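Local coordinates for protein blue-light-activated histidine kinase 2 (Erythrobacter litoralis HTCC2594, PDB 4R38) that senses blue light through a flavin-binding LOV domain, the part present here, and acts as a photosensitive histidine kinase involved in light-increased bacterial virulence, at residues E99-P109 against F120-Q129. Sequence-based numbering, arbitrary orientation.
Sequences EGFWNHLLMGP and FVGIQVDMGQ. With RBF (riboflavin), chain E.
Strands 100-109 and 119-128 pair antiparallel as a beta hairpin in the five-stranded sheet of the LOV domain, between strands 25-30 and 87-94. Eight backbone hydrogen bonds join them, among them His104 N to Val125 O (2.9 Å) with its return bond, Val125 N to His104 O. Asn103, Leu105, Met107 and Gln124 point to the riboflavin side. Asn103 OD1 lies 3.3 Å from Gln124 CB, and the two amide planes are turned 68° apart. Both amides make weak hydrogen bonds to riboflavin: Asn103 ND2 to O4 (3.1 Å), Gln124 NE2 to O4 and N5 (both 3.4 Å). The bend of Gln124 at chi2 (82°) brings NE2 there. Gln124 OE1 is hydrogen-bonded to Ser25 OG, and Asn103 ND2 also to Asn93 OD1. This is the PAS fold, whose sheet forms one wall of the flavin pocket; Cys61, the flavin attachment site, is unattached here. Leu105 CD1 touches N5 of riboflavin (3.4 Å). Met107 SD meets C8 of riboflavin and also the edge of the Phe120 ring, a Met-aromatic contact. Gly108 CA lies over a face of that ring, 3.9 Å from its centroid, in a CH-pi contact. On the other face of the sheet, Leu106 CD1 packs against Ile123 CG1 (3.9 Å).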
loop_
_atom_site.group_PDB
_atom_site.type_symbol
_atom_site.label_atom_id
_atom_site.label_comp_id
_atom_site.label_asym_id
_atom_site.label_seq_id
_atom_site.Cartn_x
_atom_site.Cartn_y
_atom_site.Cartn_z
ATOM N N GLU A 99 10.180 11.432 -7.727
ATOM C CA GLU A 99 11.283 10.479 -7.746
ATOM C C GLU A 99 10.762 9.042 -7.731
ATOM O O GLU A 99 9.940 8.659 -6.889
ATOM C CB GLU A 99 12.216 10.711 -6.554
ATOM C CG GLU A 99 13.373 9.722 -6.478
ATOM C CD GLU A 99 14.393 10.074 -5.396
ATOM O OE1 GLU A 99 13.982 10.369 -4.252
ATOM O OE2 GLU A 99 15.611 10.059 -5.697
ATOM N N GLY A 100 11.233 8.246 -8.677
ATOM C CA GLY A 100 10.843 6.854 -8.702
ATOM C C GLY A 100 11.637 6.082 -7.676
ATOM O O GLY A 100 12.780 6.454 -7.351
ATOM N N PHE A 101 11.033 5.018 -7.156
ATOM C CA PHE A 101 11.735 4.096 -6.267
ATOM C C PHE A 101 11.081 2.730 -6.259
ATOM O O PHE A 101 9.902 2.607 -6.556
ATOM C CB PHE A 101 11.793 4.657 -4.844
ATOM C CG PHE A 101 10.454 4.669 -4.117
ATOM C CD1 PHE A 101 10.162 3.709 -3.161
ATOM C CD2 PHE A 101 9.502 5.647 -4.394
ATOM C CE1 PHE A 101 8.938 3.710 -2.481
ATOM C CE2 PHE A 101 8.287 5.655 -3.727
ATOM C CZ PHE A 101 8.005 4.694 -2.760
ATOM N N TRP A 102 11.851 1.704 -5.909
ATOM C CA TRP A 102 11.322 0.360 -5.753
ATOM C C TRP A 102 10.752 0.175 -4.337
ATOM O O TRP A 102 11.399 0.465 -3.330
ATOM C CB TRP A 102 12.391 -0.691 -6.079
ATOM C CG TRP A 102 12.721 -0.759 -7.554
ATOM C CD1 TRP A 102 13.848 -0.281 -8.171
ATOM C CD2 TRP A 102 11.902 -1.314 -8.597
ATOM N NE1 TRP A 102 13.785 -0.515 -9.524
ATOM C CE2 TRP A 102 12.604 -1.151 -9.812
ATOM C CE3 TRP A 102 10.656 -1.948 -8.616
ATOM C CZ2 TRP A 102 12.093 -1.590 -11.033
ATOM C CZ3 TRP A 102 10.148 -2.383 -9.833
ATOM C CH2 TRP A 102 10.868 -2.207 -11.022
ATOM N N ASN A 103 9.505 -0.267 -4.278
ATOM C CA ASN A 103 8.804 -0.435 -3.024
ATOM C C ASN A 103 8.549 -1.917 -2.860
ATOM O O ASN A 103 7.847 -2.526 -3.665
ATOM C CB ASN A 103 7.487 0.340 -3.089
ATOM C CG ASN A 103 6.677 0.281 -1.792
ATOM O OD1 ASN A 103 6.930 -0.529 -0.865
ATOM N ND2 ASN A 103 5.699 1.152 -1.705
ATOM N N HIS A 104 9.167 -2.507 -1.838
ATOM C CA HIS A 104 8.913 -3.896 -1.498
ATOM C C HIS A 104 7.752 -3.885 -0.533
ATOM O O HIS A 104 7.890 -3.524 0.628
ATOM C CB HIS A 104 10.146 -4.532 -0.856
ATOM C CG HIS A 104 10.029 -6.011 -0.650
ATOM N ND1 HIS A 104 10.981 -6.904 -1.089
ATOM C CD2 HIS A 104 9.078 -6.747 -0.027
ATOM C CE1 HIS A 104 10.609 -8.132 -0.770
ATOM N NE2 HIS A 104 9.460 -8.064 -0.124
ATOM N N LEU A 105 6.596 -4.279 -1.042
ATOM C CA LEU A 105 5.355 -4.231 -0.304
ATOM C C LEU A 105 5.013 -5.631 0.202
ATOM O O LEU A 105 5.098 -6.609 -0.541
ATOM C CB LEU A 105 4.256 -3.715 -1.247
ATOM C CG LEU A 105 2.810 -3.638 -0.771
ATOM C CD1 LEU A 105 2.585 -2.618 0.337
ATOM C CD2 LEU A 105 1.918 -3.301 -1.978
ATOM N N LEU A 106 4.665 -5.726 1.475
ATOM C CA LEU A 106 4.136 -6.949 2.060
ATOM C C LEU A 106 2.808 -6.596 2.668
ATOM O O LEU A 106 2.738 -5.730 3.532
ATOM C CB LEU A 106 5.031 -7.494 3.178
ATOM C CG LEU A 106 6.417 -7.912 2.759
ATOM C CD1 LEU A 106 7.350 -6.723 2.831
ATOM C CD2 LEU A 106 6.892 -9.016 3.687
ATOM N N MET A 107 1.752 -7.278 2.264
ATOM C CA MET A 107 0.468 -6.959 2.842
ATOM C C MET A 107 -0.421 -8.175 2.935
ATOM O O MET A 107 -0.106 -9.248 2.430
ATOM C CB MET A 107 -0.198 -5.843 2.025
ATOM C CG MET A 107 -0.640 -6.305 0.684
ATOM S SD MET A 107 -1.568 -5.090 -0.262
ATOM C CE MET A 107 -2.135 -6.059 -1.657
ATOM N N GLY A 108 -1.513 -8.002 3.660
ATOM C CA GLY A 108 -2.458 -9.066 3.875
ATOM C C GLY A 108 -3.535 -8.651 4.857
ATOM O O GLY A 108 -3.564 -7.517 5.333
ATOM N N PRO A 109 -4.442 -9.577 5.147
ATOM C CA PRO A 109 -5.534 -9.312 6.081
ATOM C C PRO A 109 -4.980 -8.882 7.431
ATOM O O PRO A 109 -4.024 -9.495 7.946
ATOM C CB PRO A 109 -6.221 -10.671 6.214
ATOM C CG PRO A 109 -5.875 -11.392 4.973
ATOM C CD PRO A 109 -4.488 -10.952 4.624
ATOM N N PHE A 120 -7.017 -4.530 5.500
ATOM C CA PHE A 120 -5.749 -5.046 5.001
ATOM C C PHE A 120 -4.692 -4.155 5.599
ATOM O O PHE A 120 -4.876 -2.948 5.694
ATOM C CB PHE A 120 -5.695 -4.985 3.478
ATOM C CG PHE A 120 -5.692 -6.337 2.803
ATOM C CD1 PHE A 120 -4.650 -6.705 1.973
ATOM C CD2 PHE A 120 -6.735 -7.222 2.988
ATOM C CE1 PHE A 120 -4.642 -7.943 1.366
ATOM C CE2 PHE A 120 -6.722 -8.472 2.377
ATOM C CZ PHE A 120 -5.686 -8.816 1.564
ATOM N N VAL A 121 -3.578 -4.762 5.990
ATOM C CA VAL A 121 -2.424 -4.028 6.464
ATOM C C VAL A 121 -1.270 -4.330 5.544
ATOM O O VAL A 121 -1.167 -5.441 5.010
ATOM C CB VAL A 121 -2.033 -4.427 7.938
ATOM C CG1 VAL A 121 -1.686 -5.909 8.053
ATOM C CG2 VAL A 121 -0.869 -3.573 8.452
ATOM N N GLY A 122 -0.425 -3.324 5.336
ATOM C CA GLY A 122 0.746 -3.442 4.481
ATOM C C GLY A 122 1.935 -2.702 5.082
ATOM O O GLY A 122 1.767 -1.671 5.743
ATOM N N ILE A 123 3.134 -3.246 4.891
ATOM C CA ILE A 123 4.342 -2.478 5.150
ATOM C C ILE A 123 5.066 -2.267 3.841
ATOM O O ILE A 123 4.943 -3.075 2.906
ATOM C CB ILE A 123 5.286 -3.140 6.174
ATOM C CG1 ILE A 123 5.733 -4.511 5.676
ATOM C CG2 ILE A 123 4.590 -3.209 7.518
ATOM C CD1 ILE A 123 6.792 -5.132 6.554
ATOM N N GLN A 124 5.764 -1.135 3.765
ATOM C CA GLN A 124 6.515 -0.741 2.602
ATOM C C GLN A 124 7.961 -0.563 2.988
ATOM O O GLN A 124 8.272 0.130 3.961
ATOM C CB GLN A 124 6.028 0.596 2.077
ATOM C CG GLN A 124 4.632 0.564 1.577
ATOM C CD GLN A 124 3.572 0.693 2.640
ATOM O OE1 GLN A 124 3.830 1.117 3.765
ATOM N NE2 GLN A 124 2.341 0.339 2.272
ATOM N N VAL A 125 8.830 -1.170 2.196
ATOM C CA VAL A 125 10.266 -1.036 2.370
ATOM C C VAL A 125 10.858 -0.432 1.102
ATOM O O VAL A 125 10.739 -0.996 0.012
ATOM C CB VAL A 125 10.932 -2.397 2.611
ATOM C CG1 VAL A 125 12.444 -2.217 2.811
ATOM C CG2 VAL A 125 10.311 -3.091 3.802
ATOM N N ASP A 126 11.484 0.727 1.261
ATOM C CA ASP A 126 12.154 1.433 0.179
ATOM C C ASP A 126 13.432 0.700 -0.237
ATOM O O ASP A 126 14.395 0.644 0.543
ATOM C CB ASP A 126 12.483 2.836 0.688
ATOM C CG ASP A 126 12.949 3.784 -0.398
ATOM O OD1 ASP A 126 13.364 3.342 -1.498
ATOM O OD2 ASP A 126 12.906 5.001 -0.118
ATOM N N MET A 127 13.447 0.153 -1.459
ATOM C CA MET A 127 14.612 -0.569 -1.973
ATOM C C MET A 127 15.461 0.321 -2.889
ATOM O O MET A 127 16.423 -0.151 -3.498
ATOM C CB MET A 127 14.180 -1.821 -2.742
ATOM C CG MET A 127 13.370 -2.819 -1.936
ATOM S SD MET A 127 14.352 -3.499 -0.603
ATOM C CE MET A 127 13.183 -4.534 0.298
ATOM N N GLY A 128 15.086 1.593 -3.024
ATOM C CA GLY A 128 15.904 2.563 -3.746
ATOM C C GLY A 128 15.685 2.620 -5.246
ATOM O O GLY A 128 14.652 2.179 -5.743
ATOM N N GLN A 129 16.680 3.154 -5.955
ATOM C CA GLN A 129 16.606 3.373 -7.405
ATOM C C GLN A 129 17.533 2.434 -8.180
ATOM O O GLN A 129 17.476 1.213 -8.032
ATOM C CB GLN A 129 16.967 4.829 -7.737
ATOM C CG GLN A 129 15.923 5.869 -7.295
ATOM C CD GLN A 129 15.808 6.051 -5.777
ATOM O OE1 GLN A 129 14.713 6.286 -5.254
ATOM N NE2 GLN A 129 16.934 5.968 -5.070
HETATM N N1 RBF E . 0.421 -0.146 -4.025
HETATM C C2 RBF E . 1.546 0.575 -4.271
HETATM O O2 RBF E . 1.850 0.851 -5.417
HETATM N N3 RBF E . 2.329 0.974 -3.224
HETATM C C4 RBF E . 1.977 0.759 -1.938
HETATM O O4 RBF E . 2.710 1.141 -0.996
HETATM C C4A RBF E . 0.773 0.072 -1.643
HETATM N N5 RBF E . 0.329 -0.144 -0.378
HETATM C C5A RBF E . -0.829 -0.791 -0.156
HETATM C C6 RBF E . -1.310 -1.049 1.158
HETATM C C7 RBF E . -2.518 -1.705 1.384
HETATM C C7M RBF E . -2.929 -1.929 2.862
HETATM C C8 RBF E . -3.270 -2.148 0.297
HETATM C C8M RBF E . -4.597 -2.898 0.420
HETATM C C9 RBF E . -2.819 -1.924 -0.974
HETATM C C9A RBF E . -1.593 -1.250 -1.247
HETATM N N10 RBF E . -1.198 -1.016 -2.554
HETATM C C10 RBF E . 0.002 -0.355 -2.775
HETATM C "C1'" RBF E . -1.913 -1.537 -3.719
HETATM C "C2'" RBF E . -2.940 -0.622 -4.377
HETATM O "O2'" RBF E . -3.598 0.059 -3.388
HETATM C "C3'" RBF E . -3.913 -1.473 -5.188
HETATM O "O3'" RBF E . -4.636 -2.313 -4.333
HETATM C "C4'" RBF E . -3.189 -2.346 -6.211
HETATM O "O4'" RBF E . -2.459 -1.564 -7.121
HETATM C "C5'" RBF E . -4.181 -3.210 -6.980
HETATM O "O5'" RBF E . -5.133 -2.393 -7.638
#